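Local coordinates for protein putative poly(3-hydroxybutyrate) depolymerase LpqC (PDB 3D0K) that is a putative poly(3-hydroxybutyrate) depolymerase of the alpha/beta-hydrolase fold that probably hydrolyses ester bonds, at residues 38-43 / 93-98; 42-47 / 84-89. One frame throughout, in Å; residues are numbered along the deposited sequence.

Interaction 1 of 2, residues 38-43 / 93-98. With SO4 (sulfate ion), chain I.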
# COMPACT_ATOMS: atom_id res chain seq x y z
N ARG A 38 -3.45 -13.81 14.75
CA ARG A 38 -3.94 -13.50 13.44
C ARG A 38 -2.86 -13.78 12.41
O ARG A 38 -2.06 -12.90 12.10
CB ARG A 38 -4.46 -12.06 13.38
CG ARG A 38 -6.00 -11.97 13.56
CD ARG A 38 -6.46 -10.51 13.63
NE ARG A 38 -5.74 -9.86 14.73
CZ ARG A 38 -6.13 -9.90 16.01
NH1 ARG A 38 -7.26 -10.50 16.36
NH2 ARG A 38 -5.38 -9.31 16.94
N PRO A 39 -2.82 -15.02 11.92
CA PRO A 39 -1.90 -15.34 10.83
C PRO A 39 -2.25 -14.66 9.52
O PRO A 39 -3.40 -14.30 9.25
CB PRO A 39 -2.03 -16.86 10.68
CG PRO A 39 -3.33 -17.22 11.36
CD PRO A 39 -3.62 -16.19 12.38
N PHE A 40 -1.25 -14.52 8.67
CA PHE A 40 -1.53 -14.13 7.29
C PHE A 40 -0.50 -14.80 6.39
O PHE A 40 0.28 -15.67 6.85
CB PHE A 40 -1.53 -12.60 7.14
CG PHE A 40 -0.24 -11.93 7.59
CD1 PHE A 40 -0.00 -11.69 8.95
CD2 PHE A 40 0.69 -11.46 6.63
CE1 PHE A 40 1.13 -11.04 9.37
CE2 PHE A 40 1.84 -10.80 7.05
CZ PHE A 40 2.06 -10.58 8.42
N THR A 41 -0.51 -14.43 5.13
CA THR A 41 0.28 -15.14 4.13
C THR A 41 1.12 -14.14 3.35
O THR A 41 0.63 -13.07 3.00
CB THR A 41 -0.62 -15.94 3.16
OG1 THR A 41 -1.49 -16.78 3.92
CG2 THR A 41 0.24 -16.80 2.19
N LEU A 42 2.36 -14.50 3.08
CA LEU A 42 3.17 -13.73 2.14
C LEU A 42 3.11 -14.48 0.82
O LEU A 42 3.64 -15.60 0.70
CB LEU A 42 4.62 -13.58 2.61
CG LEU A 42 4.89 -13.19 4.07
CD1 LEU A 42 6.39 -13.03 4.34
CD2 LEU A 42 4.15 -11.84 4.25
N ASN A 43 2.40 -13.92 -0.14
CA ASN A 43 2.41 -14.47 -1.49
C ASN A 43 3.56 -13.77 -2.18
O ASN A 43 3.56 -12.56 -2.37
CB ASN A 43 1.08 -14.24 -2.22
CG ASN A 43 0.02 -15.18 -1.72
OD1 ASN A 43 0.15 -16.40 -1.92
ND2 ASN A 43 -1.00 -14.65 -0.99
N GLU A 93 -11.45 -14.30 6.01
CA GLU A 93 -11.78 -15.13 7.15
C GLU A 93 -11.08 -14.69 8.43
O GLU A 93 -11.71 -14.63 9.46
CB GLU A 93 -11.49 -16.62 6.88
CG GLU A 93 -12.54 -17.51 7.49
CD GLU A 93 -11.97 -18.78 8.14
OE1 GLU A 93 -10.88 -19.29 7.71
OE2 GLU A 93 -12.64 -19.27 9.10
N ILE A 94 -9.81 -14.34 8.35
CA ILE A 94 -9.05 -13.97 9.56
C ILE A 94 -8.99 -12.44 9.82
O ILE A 94 -8.82 -11.99 10.97
CB ILE A 94 -7.62 -14.55 9.50
CG1 ILE A 94 -7.70 -16.07 9.32
CG2 ILE A 94 -6.78 -14.18 10.74
CD1 ILE A 94 -6.39 -16.74 8.96
N TRP A 95 -9.13 -11.67 8.73
CA TRP A 95 -9.08 -10.20 8.81
C TRP A 95 -10.36 -9.61 8.19
O TRP A 95 -10.32 -8.94 7.16
CB TRP A 95 -7.85 -9.69 8.07
CG TRP A 95 -6.60 -10.23 8.64
CD1 TRP A 95 -6.02 -11.45 8.35
CD2 TRP A 95 -5.74 -9.59 9.59
NE1 TRP A 95 -4.85 -11.60 9.08
CE2 TRP A 95 -4.65 -10.48 9.83
CE3 TRP A 95 -5.77 -8.35 10.25
CZ2 TRP A 95 -3.60 -10.17 10.71
CZ3 TRP A 95 -4.73 -8.04 11.13
CH2 TRP A 95 -3.66 -8.95 11.37
N PRO A 96 -11.51 -9.85 8.83
CA PRO A 96 -12.78 -9.50 8.17
C PRO A 96 -13.07 -7.99 8.06
O PRO A 96 -12.77 -7.21 8.97
CB PRO A 96 -13.84 -10.21 9.06
CG PRO A 96 -13.19 -10.22 10.41
CD PRO A 96 -11.73 -10.42 10.18
N GLY A 97 -13.66 -7.60 6.92
CA GLY A 97 -14.18 -6.24 6.73
C GLY A 97 -13.10 -5.19 6.48
O GLY A 97 -11.90 -5.41 6.69
N VAL A 98 -13.55 -4.02 6.05
CA VAL A 98 -12.68 -2.86 5.96
C VAL A 98 -12.05 -2.52 7.34
O VAL A 98 -10.98 -1.93 7.38
CB VAL A 98 -13.41 -1.62 5.36
CG1 VAL A 98 -13.95 -1.95 3.94
CG2 VAL A 98 -14.51 -1.10 6.29
S SO4 I . -16.98 -4.64 4.52
O1 SO4 I . -17.52 -3.50 3.77
O2 SO4 I . -16.27 -4.15 5.71
O3 SO4 I . -18.11 -5.52 4.86
O4 SO4 I . -16.06 -5.38 3.64
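Trp95 lays its indole against the Arg38 side chain and the carbonyl of Pro39. Its NE1 donates a nearly straight hydrogen bond to Pro39 O (3.1 Å, 166° at the hydrogen). The oxygen lies in the indole plane, but NE1 stands above the plane of the carbonyl. An acceptor in the ring plane helps set the rotation of the indole. Over one face of the six-membered ring comes Arg38 CD, a CH-pi contact 3.8 Å from the centroid. Arg38 CB packs closer still, 3.4 Å from Trp95 CZ2. The aliphatic part of Arg38 crosses the ring at about a right angle, and the bend at chi3 (-57°) carries the guanidinium onward. Its plane stands steeply to the indole, and any cation-pi attraction is weak at best. Beside this, Ile94 CG2 meets Arg38 CG at 3.7 Å, and Ile94 CD1 reaches Pro39 CG at 3.9 Å. The contact joins the entry to strand 40-46, near one side of the alpha/beta-hydrolase sheet, to the loop after strand 84-89. In the next shell, Phe90 stacks on Phe40 and meets Trp95 edge-to-face. Leu123 touches both Phe40 and Trp95. Further along the chain, Val98 N donates to O2 of a sulfate ion, probably from the crystallisation liquor.

Interaction 2 of 2, residues 42-47 / 84-89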
# COMPACT_ATOMS: atom_id res chain seq x y z
N LEU A 42 2.36 -14.50 3.08
CA LEU A 42 3.17 -13.73 2.14
C LEU A 42 3.11 -14.48 0.82
O LEU A 42 3.64 -15.60 0.70
CB LEU A 42 4.62 -13.58 2.61
CG LEU A 42 4.89 -13.19 4.07
CD1 LEU A 42 6.39 -13.03 4.34
CD2 LEU A 42 4.15 -11.84 4.25
N ASN A 43 2.40 -13.92 -0.14
CA ASN A 43 2.41 -14.47 -1.49
C ASN A 43 3.56 -13.77 -2.18
O ASN A 43 3.56 -12.56 -2.37
CB ASN A 43 1.08 -14.24 -2.22
CG ASN A 43 0.02 -15.18 -1.72
OD1 ASN A 43 0.15 -16.40 -1.92
ND2 ASN A 43 -1.00 -14.65 -0.99
N THR A 44 4.59 -14.55 -2.50
CA THR A 44 5.85 -13.98 -2.93
C THR A 44 6.22 -14.39 -4.36
O THR A 44 5.73 -15.42 -4.88
CB THR A 44 6.99 -14.41 -1.98
OG1 THR A 44 7.15 -15.86 -2.04
CG2 THR A 44 6.68 -13.96 -0.58
N TYR A 45 7.09 -13.60 -4.97
CA TYR A 45 7.75 -14.04 -6.20
C TYR A 45 9.19 -13.63 -6.17
O TYR A 45 9.53 -12.45 -5.94
CB TYR A 45 7.08 -13.48 -7.45
CG TYR A 45 7.75 -13.94 -8.70
CD1 TYR A 45 7.58 -15.25 -9.15
CD2 TYR A 45 8.51 -13.04 -9.47
CE1 TYR A 45 8.23 -15.69 -10.35
CE2 TYR A 45 9.16 -13.47 -10.66
CZ TYR A 45 9.03 -14.78 -11.08
OH TYR A 45 9.65 -15.17 -12.26
N ARG A 46 10.06 -14.59 -6.44
CA ARG A 46 11.46 -14.30 -6.59
C ARG A 46 11.92 -14.70 -7.99
O ARG A 46 11.78 -15.86 -8.39
CB ARG A 46 12.29 -15.08 -5.54
CG ARG A 46 13.77 -14.88 -5.74
CD ARG A 46 14.54 -15.55 -4.63
NE ARG A 46 15.96 -15.39 -4.91
CZ ARG A 46 16.87 -15.20 -3.97
NH1 ARG A 46 18.12 -15.02 -4.32
NH2 ARG A 46 16.50 -15.19 -2.68
N PRO A 47 12.42 -13.73 -8.78
CA PRO A 47 12.88 -14.06 -10.16
C PRO A 47 14.22 -14.79 -10.15
O PRO A 47 15.00 -14.64 -9.20
CB PRO A 47 13.10 -12.69 -10.83
CG PRO A 47 13.31 -11.76 -9.71
CD PRO A 47 12.56 -12.31 -8.46
N LEU A 84 12.28 -8.51 -5.90
CA LEU A 84 11.62 -9.49 -5.04
C LEU A 84 10.19 -9.00 -4.72
O LEU A 84 10.01 -7.92 -4.20
CB LEU A 84 12.42 -9.64 -3.76
CG LEU A 84 11.82 -10.64 -2.74
CD1 LEU A 84 11.87 -12.08 -3.31
CD2 LEU A 84 12.59 -10.50 -1.39
N ILE A 85 9.19 -9.77 -5.09
CA ILE A 85 7.79 -9.35 -4.86
C ILE A 85 7.22 -9.99 -3.61
O ILE A 85 7.29 -11.21 -3.47
CB ILE A 85 6.88 -9.74 -6.08
CG1 ILE A 85 7.47 -9.18 -7.39
CG2 ILE A 85 5.40 -9.23 -5.84
CD1 ILE A 85 7.79 -7.66 -7.43
N VAL A 86 6.69 -9.17 -2.69
CA VAL A 86 6.08 -9.69 -1.47
C VAL A 86 4.70 -9.08 -1.34
O VAL A 86 4.58 -7.83 -1.22
CB VAL A 86 6.90 -9.26 -0.21
CG1 VAL A 86 6.22 -9.70 1.05
CG2 VAL A 86 8.35 -9.85 -0.28
N ALA A 87 3.69 -9.95 -1.34
CA ALA A 87 2.31 -9.52 -1.21
C ALA A 87 1.71 -10.03 0.12
O ALA A 87 1.18 -11.17 0.17
CB ALA A 87 1.52 -9.96 -2.40
N PRO A 88 1.81 -9.21 1.20
CA PRO A 88 1.18 -9.58 2.47
C PRO A 88 -0.33 -9.67 2.22
O PRO A 88 -0.95 -8.68 1.81
CB PRO A 88 1.52 -8.41 3.41
CG PRO A 88 2.78 -7.74 2.76
CD PRO A 88 2.49 -7.89 1.28
N THR A 89 -0.90 -10.84 2.54
CA THR A 89 -2.25 -11.19 2.13
C THR A 89 -3.14 -11.46 3.34
O THR A 89 -2.85 -12.36 4.12
CB THR A 89 -2.20 -12.42 1.23
OG1 THR A 89 -1.33 -12.12 0.14
CG2 THR A 89 -3.57 -12.74 0.71
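Asn43 and Ala87 face each other as a hydrogen-bonded pair of antiparallel strands, 40-46 and 84-89, in the mixed sheet of an alpha/beta-hydrolase fold. Asn43 N donates to Ala87 O (3.0 Å), and Ala87 N donates back to Asn43 O (2.8 Å). Two residues on, Tyr45 and Ile85 form the second such pair. Tyr45 N reaches Ile85 O, and Ile85 N reaches Tyr45 O. Ile85 O also receives a CA-H...O contact from Thr44 CA, at 3.2 Å. Leu42 with Pro88 and Thr44 with Val86 are the non-hydrogen-bonded pairs. Their side chains share one face of the sheet, where Leu42 CD2 lies 4.4 Å from both Val86 CG1 and Pro88 CB. Proline has no N-H to give, and Pro88 sits at a position where this pairing asks for none. On their outer sides the two strands bond onward through the backbone: Thr44 to Asn25 of strand 23-29, Leu84 to Pro55 and Val57. Thr44 O also accepts from Arg71 NH2. On the other face, Tyr45 CB packs on Ile85 CB at 4.0 Å. The Tyr45 ring runs on to helix 75-81, where Tyr45 OH bonds to Asp79 OD1. Arg46 passes its CB against Leu84 CD1, and its NH2 bonds to Leu19 O. At the Thr89 end side chains add to the backbone bonds. Asn43 CG lies beside the backbone N (chi1 -75°), which brings the amide over to Thr89. Asn43 ND2 donates in its amide plane to Thr89 OG1 (2.8 Å). That hydroxyl donates in turn to Ala87 O (2.7 Å), reaching it from the face opposite Asn43 N.

Both interactions use strand 40-46, and their segments overlap at Leu42 and Asn43, which make contacts across interaction 2 alone. Interaction 2 is a buried pairing inside the sheet, built mainly from backbone hydrogen bonds in strict register. Interaction 1 is only partly buried. It lies where the strand begins and meets a loop, with one indole bond and side-chain packing in place of a ladder. Residues 93-98 come shortly after strand 84-89, and both segments meet the chain around strand 40-46. The contacts abut: Thr41 O and Thr89 N are 2.8 Å apart, a probable hydrogen bond that carries the pairing from interaction 2 toward interaction 1, and Phe40 CB packs against Thr89 O.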